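Local coordinates for protein putative transcriptional regulator (Clostridium difficile, PDB 3QI7) that is of unknown function but has a periplasmic-binding-protein-like fold and may act as a ligand-binding lipoprotein or regulator, at residues I115-P120 against S312-L317; A318-M321 against D325-Q328. All coordinates share one frame; numbering follows the deposited sequence.

In the fold
Both contacts use helix 306-324, one along its flank and the other at its C-terminal end. Contact 1 is a buried junction of apolar side chains in which a middle turn of the helix lies against strand 115-118 of the larger sheet. Contact 2 lies nearer the surface, where the helix stops and the chain turns back over its last turn; here a backbone hydrogen bond accompanies the side-chain packing. Their centres are 10 Å apart and they join directly: Ile-115 CD1 is 3.5 Å from Met-321 CB, while Ile-117 CD1 is 3.8 Å from Ala-318 CB. The strand residues of contact 1 thus also pack against the helical segment of contact 2.

Contact 1 (I115-P120 against S312-L317); sequences ITISAP and SLAIYL
With chi1 at -50°, Ile-117 sets CG2 anti to its backbone N and CG1 anti to its carbonyl carbon, so that its two branches meet Ala-314 at different points. The short branch ends at the alanine methyl, CG2 of Ile-117 lying 3.7 Å from CB of Ala-314. The longer branch is extended (chi2 -175°) and runs past that methyl toward the helix backbone, where CD1 of Ile-117 comes to 3.7 Å from the carbonyl O of Ala-314. Ala-119, two residues further on, faces the helix as well. Its CB meets CB of Ala-314 tip to tip at 3.4 Å, closer than ordinary van der Waals contact between carbons, and the CA atoms of Ala-119 and Ala-314 are 6.3 Å apart. The single methyl of Ala-314 therefore touches both residues, and the two alanine side chains are consistent with the close approach of the helix just past the end of the strand. This is the helix-on-sheet packing of a periplasmic-binding-protein-like alpha/beta domain: strand 115-118 runs parallel between strands 88-94 and 134-137, and Ala-314 also touches Val-92 on the former. Ser-118 has the reverse orientation, pointing away from the helix, and its OG is hydrogen-bonded to Asn-135 OD1. Just past the strand, a cis peptide links Ala-119 to Pro-120, and the carbonyl O of Ala-119 is hydrogen-bonded to Ser-94 OG.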
ATOM      1  N   ILE A 115     -14.456  17.680   1.212  1.00 31.62           N
ATOM      2  CA  ILE A 115     -14.238  16.376   1.819  1.00 30.25           C
ATOM      3  C   ILE A 115     -12.752  16.081   1.778  1.00 29.99           C
ATOM      4  O   ILE A 115     -12.172  16.048   0.699  1.00 29.44           O
ATOM      5  CB  ILE A 115     -14.979  15.325   1.017  1.00 32.85           C
ATOM      6  CG1 ILE A 115     -16.483  15.596   1.121  1.00 33.63           C
ATOM      7  CG2 ILE A 115     -14.651  13.921   1.519  1.00 31.08           C
ATOM      8  CD1 ILE A 115     -17.309  14.631   0.314  1.00 37.10           C
ATOM      9  N   THR A 116     -12.129  15.890   2.934  1.00 27.75           N
ATOM     10  CA  THR A 116     -10.691  15.568   2.988  1.00 28.18           C
ATOM     11  C   THR A 116     -10.419  14.104   3.346  1.00 27.10           C
ATOM     12  O   THR A 116     -11.054  13.542   4.237  1.00 25.98           O
ATOM     13  CB  THR A 116      -9.970  16.504   3.988  1.00 28.13           C
ATOM     14  OG1 THR A 116     -10.661  16.488   5.242  1.00 27.63           O
ATOM     15  CG2 THR A 116      -9.919  17.944   3.418  1.00 25.40           C
ATOM     16  N   ILE A 117      -9.477  13.485   2.633  1.00 25.33           N
ATOM     17  CA  ILE A 117      -9.213  12.068   2.760  1.00 23.36           C
ATOM     18  C   ILE A 117      -7.695  11.832   2.730  1.00 23.46           C
ATOM     19  O   ILE A 117      -7.012  12.291   1.801  1.00 24.92           O
ATOM     20  CB  ILE A 117      -9.859  11.267   1.600  1.00 24.65           C
ATOM     21  CG1 ILE A 117     -11.331  11.644   1.417  1.00 26.76           C
ATOM     22  CG2 ILE A 117      -9.669   9.739   1.797  1.00 22.15           C
ATOM     23  CD1 ILE A 117     -12.047  10.837   0.391  1.00 25.96           C
ATOM     24  N   SER A 118      -7.175  11.186   3.764  1.00 22.52           N
ATOM     25  CA  SER A 118      -5.801  10.699   3.774  1.00 21.80           C
ATOM     26  C   SER A 118      -5.827   9.257   3.212  1.00 22.34           C
ATOM     27  O   SER A 118      -6.703   8.427   3.572  1.00 20.91           O
ATOM     28  CB  SER A 118      -5.173  10.790   5.185  1.00 24.35           C
ATOM     29  OG  SER A 118      -5.826   9.929   6.149  1.00 21.87           O
ATOM     30  N   ALA A 119      -4.877   8.958   2.337  1.00 20.82           N
ATOM     31  CA  ALA A 119      -4.860   7.692   1.650  1.00 19.82           C
ATOM     32  C   ALA A 119      -3.485   7.253   1.071  1.00 17.92           C
ATOM     33  O   ALA A 119      -3.343   7.007  -0.114  1.00 20.97           O
ATOM     34  CB  ALA A 119      -5.941   7.714   0.583  1.00 20.13           C
ATOM     35  N   PRO A 120      -2.449   7.110   1.934  1.00 20.30           N
ATOM     36  CA  PRO A 120      -2.398   7.424   3.354  1.00 18.75           C
ATOM     37  C   PRO A 120      -1.755   8.778   3.575  1.00 21.38           C
ATOM     38  O   PRO A 120      -1.382   9.438   2.614  1.00 24.21           O
ATOM     39  CB  PRO A 120      -1.460   6.320   3.899  1.00 21.69           C
ATOM     40  CG  PRO A 120      -0.356   6.241   2.781  1.00 22.52           C
ATOM     41  CD  PRO A 120      -1.172   6.505   1.466  1.00 19.94           C
ATOM     42  N   SER A 312      -6.595   4.985  -5.218  0.50 22.17           N
ATOM     43  CA  SER A 312      -7.717   4.677  -6.115  0.50 20.56           C
ATOM     44  C   SER A 312      -9.033   4.510  -5.353  0.50 21.28           C
ATOM     45  O   SER A 312     -10.071   4.976  -5.817  0.50 22.05           O
ATOM     46  CB  SER A 312      -7.439   3.438  -6.958  0.50 21.68           C
ATOM     47  OG  SER A 312      -8.402   3.338  -7.988  0.50 18.77           O
ATOM     48  N   LEU A 313      -8.997   3.836  -4.203  1.00 19.20           N
ATOM     49  CA  LEU A 313     -10.188   3.709  -3.354  1.00 21.25           C
ATOM     50  C   LEU A 313     -10.637   5.082  -2.866  1.00 22.19           C
ATOM     51  O   LEU A 313     -11.838   5.391  -2.861  1.00 21.31           O
ATOM     52  CB  LEU A 313      -9.922   2.793  -2.142  1.00 22.54           C
ATOM     53  CG  LEU A 313     -10.984   2.787  -1.028  1.00 20.83           C
ATOM     54  CD1 LEU A 313     -12.317   2.271  -1.595  1.00 21.59           C
ATOM     55  CD2 LEU A 313     -10.583   1.967   0.215  1.00 21.21           C
ATOM     56  N   ALA A 314      -9.680   5.884  -2.400  1.00 21.20           N
ATOM     57  CA  ALA A 314      -9.999   7.248  -1.891  1.00 21.18           C
ATOM     58  C   ALA A 314     -10.640   8.120  -2.971  1.00 21.41           C
ATOM     59  O   ALA A 314     -11.611   8.849  -2.697  1.00 20.77           O
ATOM     60  CB  ALA A 314      -8.737   7.942  -1.297  1.00 18.20           C
ATOM     61  N   ILE A 315     -10.129   8.042  -4.194  1.00 19.88           N
ATOM     62  CA  ILE A 315     -10.742   8.819  -5.300  1.00 22.65           C
ATOM     63  C   ILE A 315     -12.212   8.383  -5.557  1.00 22.18           C
ATOM     64  O   ILE A 315     -13.099   9.226  -5.690  1.00 23.86           O
ATOM     65  CB  ILE A 315      -9.890   8.721  -6.584  1.00 24.03           C
ATOM     66  CG1 ILE A 315      -8.537   9.419  -6.361  1.00 22.58           C
ATOM     67  CG2 ILE A 315     -10.632   9.343  -7.791  1.00 25.99           C
ATOM     68  CD1 ILE A 315      -7.463   8.942  -7.291  1.00 18.93           C
ATOM     69  N   TYR A 316     -12.450   7.077  -5.636  1.00 23.22           N
ATOM     70  CA  TYR A 316     -13.794   6.539  -5.874  1.00 21.58           C
ATOM     71  C   TYR A 316     -14.743   6.923  -4.754  1.00 23.79           C
ATOM     72  O   TYR A 316     -15.909   7.241  -5.004  1.00 23.37           O
ATOM     73  CB  TYR A 316     -13.775   5.003  -6.006  1.00 22.97           C
ATOM     74  CG  TYR A 316     -13.281   4.449  -7.336  1.00 21.18           C
ATOM     75  CD1 TYR A 316     -13.695   4.975  -8.551  1.00 26.87           C
ATOM     76  CD2 TYR A 316     -12.428   3.384  -7.366  1.00 26.98           C
ATOM     77  CE1 TYR A 316     -13.238   4.440  -9.779  1.00 29.58           C
ATOM     78  CE2 TYR A 316     -11.966   2.855  -8.559  1.00 26.82           C
ATOM     79  CZ  TYR A 316     -12.375   3.379  -9.762  1.00 32.09           C
ATOM     80  OH  TYR A 316     -11.884   2.819 -10.918  1.00 33.17           O
ATOM     81  N   LEU A 317     -14.249   6.911  -3.512  1.00 21.92           N
ATOM     82  CA  LEU A 317     -15.057   7.267  -2.350  1.00 24.93           C
ATOM     83  C   LEU A 317     -15.412   8.745  -2.385  1.00 25.62           C
ATOM     84  O   LEU A 317     -16.577   9.119  -2.158  1.00 27.94           O
ATOM     85  CB  LEU A 317     -14.277   6.959  -1.059  1.00 25.81           C
ATOM     86  CG  LEU A 317     -14.981   6.548   0.222  1.00 33.82           C
ATOM     87  CD1 LEU A 317     -16.146   5.564   0.001  1.00 25.88           C
ATOM     88  CD2 LEU A 317     -13.902   5.949   1.149  1.00 31.08           C
TER

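Contact 2 (A318-M321 against D325-Q328); sequences ATEM and DLTQ
The carbonyl O of Met-321 accepts a hydrogen bond from the backbone N of Leu-326 at 2.9 Å, with an N-H...O angle of 163°, as the chain leaves helix 306-324. This is one of the two backbone bonds of a Schellman motif, the C-terminal helix cap in which Asp-325 takes positive phi (55°). The turn brings Leu-326 back over the last helical turn. Its CB lies 4.0 Å from CG of Met-321, a selenomethionine in this crystal, and the two side chains cross at a slant. One branch of the leucine reaches the preceding residue, CD1 of Leu-326 approaching the carbonyl O of Glu-320 to 4.1 Å and CG of Glu-320 to 4.2 Å. Leu-326 also touches Tyr-336 of helix 334-345, which places it between the two helices. Thr-327 stands at the N-cap of helix 328-331, but its OG1 makes no capping bond and pairs with Glu-329 OE1, while its backbone N is hydrogen-bonded to Asp-330 OD2. Met-321 follows the returning backbone with its far end: the chain is extended as far as selenium, then bends at chi3 (85°). The terminal CE of Met-321 consequently lies 3.7 Å from the carbonyl O of Leu-326, and CE of Met-321 is 3.5 Å from backbone atom C of Thr-327.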
ATOM      1  N   ALA A 318     -14.404   9.588  -2.615  1.00 25.73           N
ATOM      2  CA  ALA A 318     -14.637  11.031  -2.708  1.00 24.73           C
ATOM      3  C   ALA A 318     -15.714  11.325  -3.759  1.00 25.72           C
ATOM      4  O   ALA A 318     -16.670  12.043  -3.501  1.00 25.40           O
ATOM      5  CB  ALA A 318     -13.340  11.783  -3.047  1.00 27.28           C
ATOM      6  N   THR A 319     -15.559  10.768  -4.952  1.00 25.53           N
ATOM      7  CA  THR A 319     -16.554  10.952  -6.035  1.00 27.59           C
ATOM      8  C   THR A 319     -17.978  10.544  -5.609  1.00 28.14           C
ATOM      9  O   THR A 319     -18.960  11.276  -5.836  1.00 30.81           O
ATOM     10  CB  THR A 319     -16.114  10.173  -7.290  1.00 28.10           C
ATOM     11  OG1 THR A 319     -14.836  10.671  -7.700  1.00 31.45           O
ATOM     12  CG2 THR A 319     -17.135  10.323  -8.440  1.00 28.38           C
ATOM     13  N   GLU A 320     -18.089   9.383  -4.978  1.00 27.68           N
ATOM     14  CA  GLU A 320     -19.380   8.877  -4.537  1.00 28.34           C
ATOM     15  C   GLU A 320     -19.958   9.800  -3.478  1.00 28.40           C
ATOM     16  O   GLU A 320     -21.169  10.079  -3.456  1.00 25.49           O
ATOM     17  CB  GLU A 320     -19.222   7.469  -3.969  1.00 29.10           C
ATOM     18  CG  GLU A 320     -20.487   6.827  -3.381  1.00 31.46           C
ATOM     19  CD  GLU A 320     -21.438   6.280  -4.429  1.00 40.26           C
ATOM     20  OE1 GLU A 320     -21.021   6.118  -5.589  1.00 40.54           O
ATOM     21  OE2 GLU A 320     -22.613   5.998  -4.070  1.00 44.79           O
HETATM   22  N   MSE A 321     -19.082  10.246  -2.580  1.00 28.21           N
HETATM   23  CA  MSE A 321     -19.512  11.103  -1.475  1.00 29.01           C
HETATM   24  C   MSE A 321     -20.036  12.436  -1.997  1.00 31.10           C
HETATM   25  O   MSE A 321     -21.044  12.946  -1.491  1.00 31.10           O
HETATM   26  CB  MSE A 321     -18.349  11.333  -0.478  1.00 28.13           C
HETATM   27  CG  MSE A 321     -18.044  10.126   0.392  1.00 22.36           C
HETATM   28 SE   MSE A 321     -16.394  10.386   1.454  0.75 29.12          SE
HETATM   29  CE  MSE A 321     -17.315  11.334   2.932  1.00 21.08           C
ATOM     30  N   ASP A 325     -23.846  13.350  -1.696  1.00 34.97           N
ATOM     31  CA  ASP A 325     -23.891  14.198  -0.502  1.00 38.14           C
ATOM     32  C   ASP A 325     -23.730  13.383   0.802  1.00 36.37           C
ATOM     33  O   ASP A 325     -24.557  13.470   1.712  1.00 34.59           O
ATOM     34  CB  ASP A 325     -25.220  14.998  -0.492  1.00 41.40           C
ATOM     35  CG  ASP A 325     -25.274  16.047   0.605  1.00 44.52           C
ATOM     36  OD1 ASP A 325     -24.211  16.561   1.043  1.00 47.44           O
ATOM     37  OD2 ASP A 325     -26.402  16.351   1.016  1.00 45.23           O
ATOM     38  N   LEU A 326     -22.675  12.581   0.871  1.00 34.03           N
ATOM     39  CA  LEU A 326     -22.364  11.782   2.062  1.00 32.53           C
ATOM     40  C   LEU A 326     -21.258  12.441   2.860  1.00 34.24           C
ATOM     41  O   LEU A 326     -20.433  13.163   2.307  1.00 32.87           O
ATOM     42  CB  LEU A 326     -21.875  10.399   1.658  1.00 32.37           C
ATOM     43  CG  LEU A 326     -22.742   9.630   0.673  1.00 29.74           C
ATOM     44  CD1 LEU A 326     -21.992   8.414   0.196  1.00 30.77           C
ATOM     45  CD2 LEU A 326     -24.112   9.290   1.294  1.00 32.63           C
ATOM     46  N   THR A 327     -21.233  12.158   4.161  1.00 34.76           N
ATOM     47  CA  THR A 327     -20.181  12.639   5.043  1.00 35.31           C
ATOM     48  C   THR A 327     -19.470  11.417   5.674  1.00 32.35           C
ATOM     49  O   THR A 327     -19.828  10.249   5.406  1.00 28.51           O
ATOM     50  CB  THR A 327     -20.774  13.572   6.144  1.00 38.79           C
ATOM     51  OG1 THR A 327     -21.711  12.826   6.925  1.00 39.62           O
ATOM     52  CG2 THR A 327     -21.472  14.819   5.528  1.00 40.65           C
ATOM     53  N   GLN A 328     -18.459  11.690   6.499  1.00 31.13           N
ATOM     54  CA  GLN A 328     -17.622  10.622   7.099  1.00 28.83           C
ATOM     55  C   GLN A 328     -18.468   9.555   7.823  1.00 27.26           C
ATOM     56  O   GLN A 328     -18.124   8.386   7.810  1.00 24.33           O
ATOM     57  CB  GLN A 328     -16.600  11.221   8.072  1.00 27.72           C
ATOM     58  CG  GLN A 328     -17.256  11.986   9.271  1.00 29.79           C
ATOM     59  CD  GLN A 328     -16.307  12.854  10.069  1.00 34.78           C
ATOM     60  OE1 GLN A 328     -15.098  12.712   9.997  1.00 44.06           O
ATOM     61  NE2 GLN A 328     -16.870  13.764  10.857  1.00 44.55           N
TER